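Local coordinates for protein dual function macrocyclase-peptidase POPB (Galerina marginata, PDB 5N4B) that cleaves toxin precursor peptides after proline and cyclises the core peptide in amanitin biosynthesis, at residues D383-Y388 and L419-F424; N425-I430 and T449-L454. The protein carries 1 engineered substitution. All blocks are in the same frame, centred on the assembly; numbering follows the deposited sequence.

Contact 1. Residues D383-Y388 and L419-F424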
loop_
_atom_site.group_PDB
_atom_site.type_symbol
_atom_site.label_atom_id
_atom_site.label_comp_id
_atom_site.label_asym_id
_atom_site.label_seq_id
_atom_site.Cartn_x
_atom_site.Cartn_y
_atom_site.Cartn_z
ATOM N N ASP A 383 -4.852 -16.613 -3.341
ATOM C CA ASP A 383 -6.132 -16.440 -2.693
ATOM C C ASP A 383 -7.174 -17.434 -3.186
ATOM O O ASP A 383 -7.265 -17.742 -4.389
ATOM C CB ASP A 383 -6.629 -15.010 -2.896
ATOM C CG ASP A 383 -5.864 -13.997 -2.065
ATOM O OD1 ASP A 383 -5.139 -14.367 -1.080
ATOM O OD2 ASP A 383 -6.037 -12.766 -2.292
ATOM N N GLU A 384 -8.000 -17.883 -2.247
ATOM C CA GLU A 384 -9.090 -18.824 -2.466
ATOM C C GLU A 384 -10.344 -18.235 -1.837
ATOM O O GLU A 384 -10.297 -17.698 -0.725
ATOM C CB GLU A 384 -8.779 -20.162 -1.835
ATOM C CG GLU A 384 -7.430 -20.727 -2.249
ATOM C CD GLU A 384 -7.119 -22.084 -1.627
ATOM O OE1 GLU A 384 -7.914 -22.568 -0.777
ATOM O OE2 GLU A 384 -6.092 -22.686 -1.987
ATOM N N ILE A 385 -11.476 -18.339 -2.520
ATOM C CA ILE A 385 -12.713 -17.696 -2.087
ATOM C C ILE A 385 -13.734 -18.753 -1.729
ATOM O O ILE A 385 -13.995 -19.656 -2.525
ATOM C CB ILE A 385 -13.248 -16.754 -3.180
ATOM C CG1 ILE A 385 -12.152 -15.771 -3.660
ATOM C CG2 ILE A 385 -14.453 -15.993 -2.633
ATOM C CD1 ILE A 385 -11.641 -16.093 -5.017
ATOM N N TYR A 386 -14.372 -18.606 -0.563
ATOM C CA TYR A 386 -15.378 -19.562 -0.080
ATOM C C TYR A 386 -16.619 -18.829 0.397
ATOM O O TYR A 386 -16.531 -17.762 0.991
ATOM C CB TYR A 386 -14.837 -20.443 1.071
ATOM C CG TYR A 386 -13.659 -21.281 0.657
ATOM C CD1 TYR A 386 -12.378 -20.780 0.747
ATOM C CD2 TYR A 386 -13.825 -22.519 0.112
ATOM C CE1 TYR A 386 -11.296 -21.539 0.339
ATOM C CE2 TYR A 386 -12.769 -23.290 -0.257
ATOM C CZ TYR A 386 -11.503 -22.794 -0.168
ATOM O OH TYR A 386 -10.449 -23.569 -0.623
ATOM N N LEU A 387 -17.772 -19.483 0.229
ATOM C CA LEU A 387 -19.049 -19.056 0.775
ATOM C C LEU A 387 -19.375 -19.943 1.968
ATOM O O LEU A 387 -19.268 -21.171 1.866
ATOM C CB LEU A 387 -20.129 -19.164 -0.303
ATOM C CG LEU A 387 -21.504 -18.736 0.146
ATOM C CD1 LEU A 387 -21.566 -17.237 0.437
ATOM C CD2 LEU A 387 -22.498 -19.097 -0.974
ATOM N N TYR A 388 -19.760 -19.329 3.059
ATOM C CA TYR A 388 -20.173 -19.987 4.303
ATOM C C TYR A 388 -21.605 -19.623 4.660
ATOM O O TYR A 388 -22.063 -18.500 4.425
ATOM C CB TYR A 388 -19.317 -19.520 5.474
ATOM C CG TYR A 388 -17.932 -20.108 5.516
ATOM C CD1 TYR A 388 -16.915 -19.631 4.692
ATOM C CD2 TYR A 388 -17.637 -21.145 6.370
ATOM C CE1 TYR A 388 -15.670 -20.205 4.706
ATOM C CE2 TYR A 388 -16.347 -21.712 6.407
ATOM C CZ TYR A 388 -15.390 -21.208 5.577
ATOM O OH TYR A 388 -14.135 -21.792 5.618
ATOM N N LEU A 419 -16.500 -10.017 -6.457
ATOM C CA LEU A 419 -15.089 -10.325 -6.249
ATOM C C LEU A 419 -14.273 -9.582 -7.287
ATOM O O LEU A 419 -14.620 -9.588 -8.485
ATOM C CB LEU A 419 -14.788 -11.811 -6.368
ATOM C CG LEU A 419 -15.610 -12.748 -5.521
ATOM C CD1 LEU A 419 -15.298 -14.214 -5.931
ATOM C CD2 LEU A 419 -15.372 -12.528 -4.083
ATOM N N THR A 420 -13.194 -8.953 -6.845
ATOM C CA THR A 420 -12.215 -8.381 -7.765
ATOM C C THR A 420 -10.980 -9.277 -7.754
ATOM O O THR A 420 -10.430 -9.589 -6.688
ATOM C CB THR A 420 -11.890 -6.934 -7.461
ATOM O OG1 THR A 420 -11.394 -6.802 -6.156
ATOM C CG2 THR A 420 -13.160 -6.105 -7.518
ATOM N N LEU A 421 -10.586 -9.732 -8.935
ATOM C CA LEU A 421 -9.597 -10.791 -9.141
ATOM C C LEU A 421 -8.502 -10.249 -10.047
ATOM O O LEU A 421 -8.792 -9.720 -11.132
ATOM C CB LEU A 421 -10.254 -12.023 -9.808
ATOM C CG LEU A 421 -11.497 -12.535 -9.079
ATOM C CD1 LEU A 421 -12.118 -13.611 -9.927
ATOM C CD2 LEU A 421 -11.171 -13.037 -7.688
ATOM N N SER A 422 -7.256 -10.401 -9.636
ATOM C CA SER A 422 -6.141 -10.033 -10.512
ATOM C C SER A 422 -4.918 -10.850 -10.148
ATOM O O SER A 422 -4.867 -11.492 -9.107
ATOM C CB SER A 422 -5.822 -8.548 -10.464
ATOM O OG SER A 422 -5.172 -8.195 -9.250
ATOM N N GLY A 423 -3.925 -10.833 -11.023
ATOM C CA GLY A 423 -2.707 -11.561 -10.778
ATOM C C GLY A 423 -1.724 -11.282 -11.884
ATOM O O GLY A 423 -1.927 -10.389 -12.697
ATOM N N PHE A 424 -0.617 -12.011 -11.879
ATOM C CA PHE A 424 0.473 -11.651 -12.766
ATOM C C PHE A 424 0.071 -11.643 -14.224
ATOM O O PHE A 424 0.604 -10.813 -14.991
ATOM C CB PHE A 424 1.681 -12.575 -12.548
ATOM C CG PHE A 424 2.301 -12.448 -11.184
ATOM C CD1 PHE A 424 2.885 -11.291 -10.772
ATOM C CD2 PHE A 424 2.306 -13.536 -10.327
ATOM C CE1 PHE A 424 3.444 -11.148 -9.543
ATOM C CE2 PHE A 424 2.885 -13.428 -9.093
ATOM C CZ PHE A 424 3.455 -12.255 -8.680
#
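Ile385 sets its two outer branches against two leucines of the facing strand, Leu419 and Leu421, and these three buried side chains make up the whole contact. With Leu419 the meeting is tip to tip: CG2 of Ile385 lies 3.8 Å from Leu419 CD1 and 3.9 Å from Leu419 CD2, so that one methyl rests on both prongs of the leucine fork. The other branch serves Leu421, where Ile385 CD1 comes within 4.1 Å of Leu421 CD2 as the two side chains cross obliquely. Ile385 divides in this way because CG2 stands anti to the backbone N while CG1 is set beside it; the ethyl end is then turned to chi2 107°, well away from a staggered value, which suggests some torsional strain.

No hydrogen bond passes between 383-388 and 419-424, as expected for strands of different sheets. The protein is a seven-bladed beta-propeller joined to an alpha/beta-hydrolase domain, and here the third strand of one blade packs on the second strand of the next, face against face. Ala406, on the first strand of the following blade, is touched by both Ile385 and Leu421, and its N-H is bound by OD2 of Asp383, a buried carboxylate that thereby joins the two blades as well and whose OD1 forms a salt bridge with Lys378.

On strand 383-388 itself, Tyr386 OH donates over 2.7 Å to OE1 of Glu384, whose OE2 is paired with Arg379. The accepting oxygen lies at the ring's edge and in its plane, but the hydroxyl approaches the carboxylate from 37° above its plane. Thr420 OG1 hydrogen-bonds a polar side chain of the bound peptide.

Contact 2. Residues N425-I430 and T449-L454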
loop_
_atom_site.group_PDB
_atom_site.type_symbol
_atom_site.label_atom_id
_atom_site.label_comp_id
_atom_site.label_asym_id
_atom_site.label_seq_id
_atom_site.Cartn_x
_atom_site.Cartn_y
_atom_site.Cartn_z
ATOM N N ASN A 425 -0.853 -12.514 -14.616
ATOM C CA ASN A 425 -1.384 -12.540 -15.983
ATOM C C ASN A 425 -2.907 -12.417 -16.035
ATOM O O ASN A 425 -3.518 -12.791 -17.036
ATOM C CB ASN A 425 -0.879 -13.757 -16.732
ATOM C CG ASN A 425 -1.313 -15.050 -16.105
ATOM O OD1 ASN A 425 -2.294 -15.097 -15.358
ATOM N ND2 ASN A 425 -0.565 -16.121 -16.389
ATOM N N THR A 426 -3.520 -11.828 -15.003
ATOM C CA THR A 426 -4.961 -11.574 -14.962
ATOM C C THR A 426 -5.148 -10.073 -14.753
ATOM O O THR A 426 -4.937 -9.572 -13.635
ATOM C CB THR A 426 -5.686 -12.348 -13.864
ATOM O OG1 THR A 426 -5.536 -13.746 -14.112
ATOM C CG2 THR A 426 -7.167 -11.976 -13.827
ATOM N N PRO A 427 -5.517 -9.311 -15.786
ATOM C CA PRO A 427 -5.541 -7.853 -15.643
ATOM C C PRO A 427 -6.554 -7.282 -14.664
ATOM O O PRO A 427 -6.304 -6.236 -14.076
ATOM C CB PRO A 427 -5.842 -7.373 -17.072
ATOM C CG PRO A 427 -5.727 -8.511 -17.959
ATOM C CD PRO A 427 -5.612 -9.780 -17.187
ATOM N N GLY A 428 -7.706 -7.921 -14.505
ATOM C CA GLY A 428 -8.728 -7.451 -13.597
ATOM C C GLY A 428 -10.072 -7.961 -13.999
ATOM O O GLY A 428 -10.697 -7.470 -14.940
ATOM N N THR A 429 -10.547 -8.959 -13.282
ATOM C CA THR A 429 -11.835 -9.566 -13.521
ATOM C C THR A 429 -12.750 -9.210 -12.360
ATOM O O THR A 429 -12.347 -9.258 -11.183
ATOM C CB THR A 429 -11.679 -11.059 -13.622
ATOM O OG1 THR A 429 -10.892 -11.321 -14.798
ATOM C CG2 THR A 429 -13.036 -11.777 -13.735
ATOM N N ILE A 430 -13.994 -8.849 -12.665
ATOM C CA ILE A 430 -15.003 -8.577 -11.646
ATOM C C ILE A 430 -16.048 -9.665 -11.781
ATOM O O ILE A 430 -16.695 -9.781 -12.828
ATOM C CB ILE A 430 -15.630 -7.181 -11.808
ATOM C CG1 ILE A 430 -14.553 -6.073 -11.757
ATOM C CG2 ILE A 430 -16.707 -6.983 -10.757
ATOM C CD1 ILE A 430 -14.894 -4.814 -12.393
ATOM N N THR A 449 -11.123 -7.034 -17.774
ATOM C CA THR A 449 -10.296 -5.948 -18.284
ATOM C C THR A 449 -9.565 -6.433 -19.525
ATOM O O THR A 449 -8.929 -7.487 -19.501
ATOM C CB THR A 449 -9.314 -5.511 -17.192
ATOM O OG1 THR A 449 -10.029 -5.112 -16.020
ATOM C CG2 THR A 449 -8.505 -4.301 -17.618
ATOM N N LYS A 450 -9.660 -5.659 -20.604
ATOM C CA LYS A 450 -9.005 -5.952 -21.878
ATOM C C LYS A 450 -7.825 -5.016 -22.032
ATOM O O LYS A 450 -7.989 -3.795 -22.008
ATOM C CB LYS A 450 -9.959 -5.734 -23.057
ATOM C CG LYS A 450 -11.262 -6.490 -23.003
ATOM C CD LYS A 450 -11.049 -7.964 -22.726
ATOM C CE LYS A 450 -12.392 -8.710 -22.753
ATOM N NZ LYS A 450 -13.470 -8.028 -21.921
ATOM N N VAL A 451 -6.639 -5.569 -22.206
ATOM C CA VAL A 451 -5.421 -4.752 -22.216
ATOM C C VAL A 451 -5.054 -4.339 -23.638
ATOM O O VAL A 451 -5.831 -4.578 -24.574
ATOM C CB VAL A 451 -4.299 -5.417 -21.430
ATOM C CG1 VAL A 451 -4.771 -5.656 -19.990
ATOM C CG2 VAL A 451 -3.831 -6.712 -22.119
ATOM N N ASN A 452 -3.906 -3.700 -23.807
ATOM C CA ASN A 452 -3.482 -3.135 -25.100
ATOM C C ASN A 452 -2.118 -3.695 -25.483
ATOM O O ASN A 452 -1.158 -3.630 -24.688
ATOM C CB ASN A 452 -3.404 -1.621 -25.025
ATOM C CG ASN A 452 -3.183 -0.983 -26.375
ATOM O OD1 ASN A 452 -3.823 -1.359 -27.351
ATOM N ND2 ASN A 452 -2.263 -0.051 -26.440
ATOM N N GLU A 453 -2.052 -4.216 -26.711
ATOM C CA GLU A 453 -0.841 -4.789 -27.314
ATOM C C GLU A 453 -0.454 -6.143 -26.718
ATOM O O GLU A 453 -0.410 -7.162 -27.436
ATOM C CB GLU A 453 0.321 -3.808 -27.329
ATOM C CG GLU A 453 0.040 -2.516 -28.186
ATOM C CD GLU A 453 1.279 -1.698 -28.473
ATOM O OE1 GLU A 453 2.378 -2.084 -28.059
ATOM O OE2 GLU A 453 1.184 -0.616 -29.104
ATOM N N LEU A 454 -0.284 -6.178 -25.410
ATOM C CA LEU A 454 0.020 -7.381 -24.670
ATOM C C LEU A 454 -1.101 -8.395 -24.825
ATOM O O LEU A 454 -2.276 -8.054 -24.806
ATOM C CB LEU A 454 0.054 -7.057 -23.165
ATOM C CG LEU A 454 1.246 -6.374 -22.583
ATOM C CD1 LEU A 454 0.965 -6.007 -21.145
ATOM C CD2 LEU A 454 2.532 -7.250 -22.728
#
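Thr449 grips the carbonyl oxygen of Gly428 twice. Its backbone N donates over 2.9 Å to Gly428 O, tilted 27° from the carbonyl plane, and its hydroxyl OG1 donates over 2.7 Å to the same Gly428 O, arriving in that plane on a lone pair. Both donors can reach one acceptor because the hydroxyl stands beside the backbone N (chi1 -58°), with the methyl CG2 turned anti to it. Gly428, having no side chain, leaves room for OG1 to come so close, and its phi of 156° is one that residues with a CB rarely tolerate.

Pro427 brings the apolar half. The edge formed by its CB and CG lies across Val451 CG1, each carbon 3.6 Å from that methyl, and the two side chains meet at about a right angle. The same ring also rests on the backbone of Thr449, with Pro427 CG 3.7 Å from Thr449 O.

This is how the polypeptide leaves the last propeller blade: strand 443-448 has just ended beside strand 426-434, and the backbone bond from Thr449 N to Gly428 O carries the bonding one step past the strand end, with the hydroxyl adding a side-chain bond, at the start of the connection leading to strand 459-467 of the hydrolase domain. Thr449 also touches Phe85 on strand 84-90 of the first blade, Pro427 packs on Phe508, and Leu454 lies against helix 510-519.

Followed from the N terminus, the chain first passes through 383-388 and, after the 30 residues that separate this segment from 419-424, returns to close contact 1 between two successive blades. It turns at once into 425-430, where contact 2 opens; 18 residues separate this segment from 449-454, which closes it. The loops therefore run in series, neither enclosing nor crossing the other. Their join is the hairpin of the last blade, in which Leu421 O and Thr429 N lie 2.9 Å apart, probably hydrogen-bonded. Contact 1 thus ties this blade to the preceding one, while contact 2 joins the blade's third strand to the start of the connection leading to the hydrolase domain.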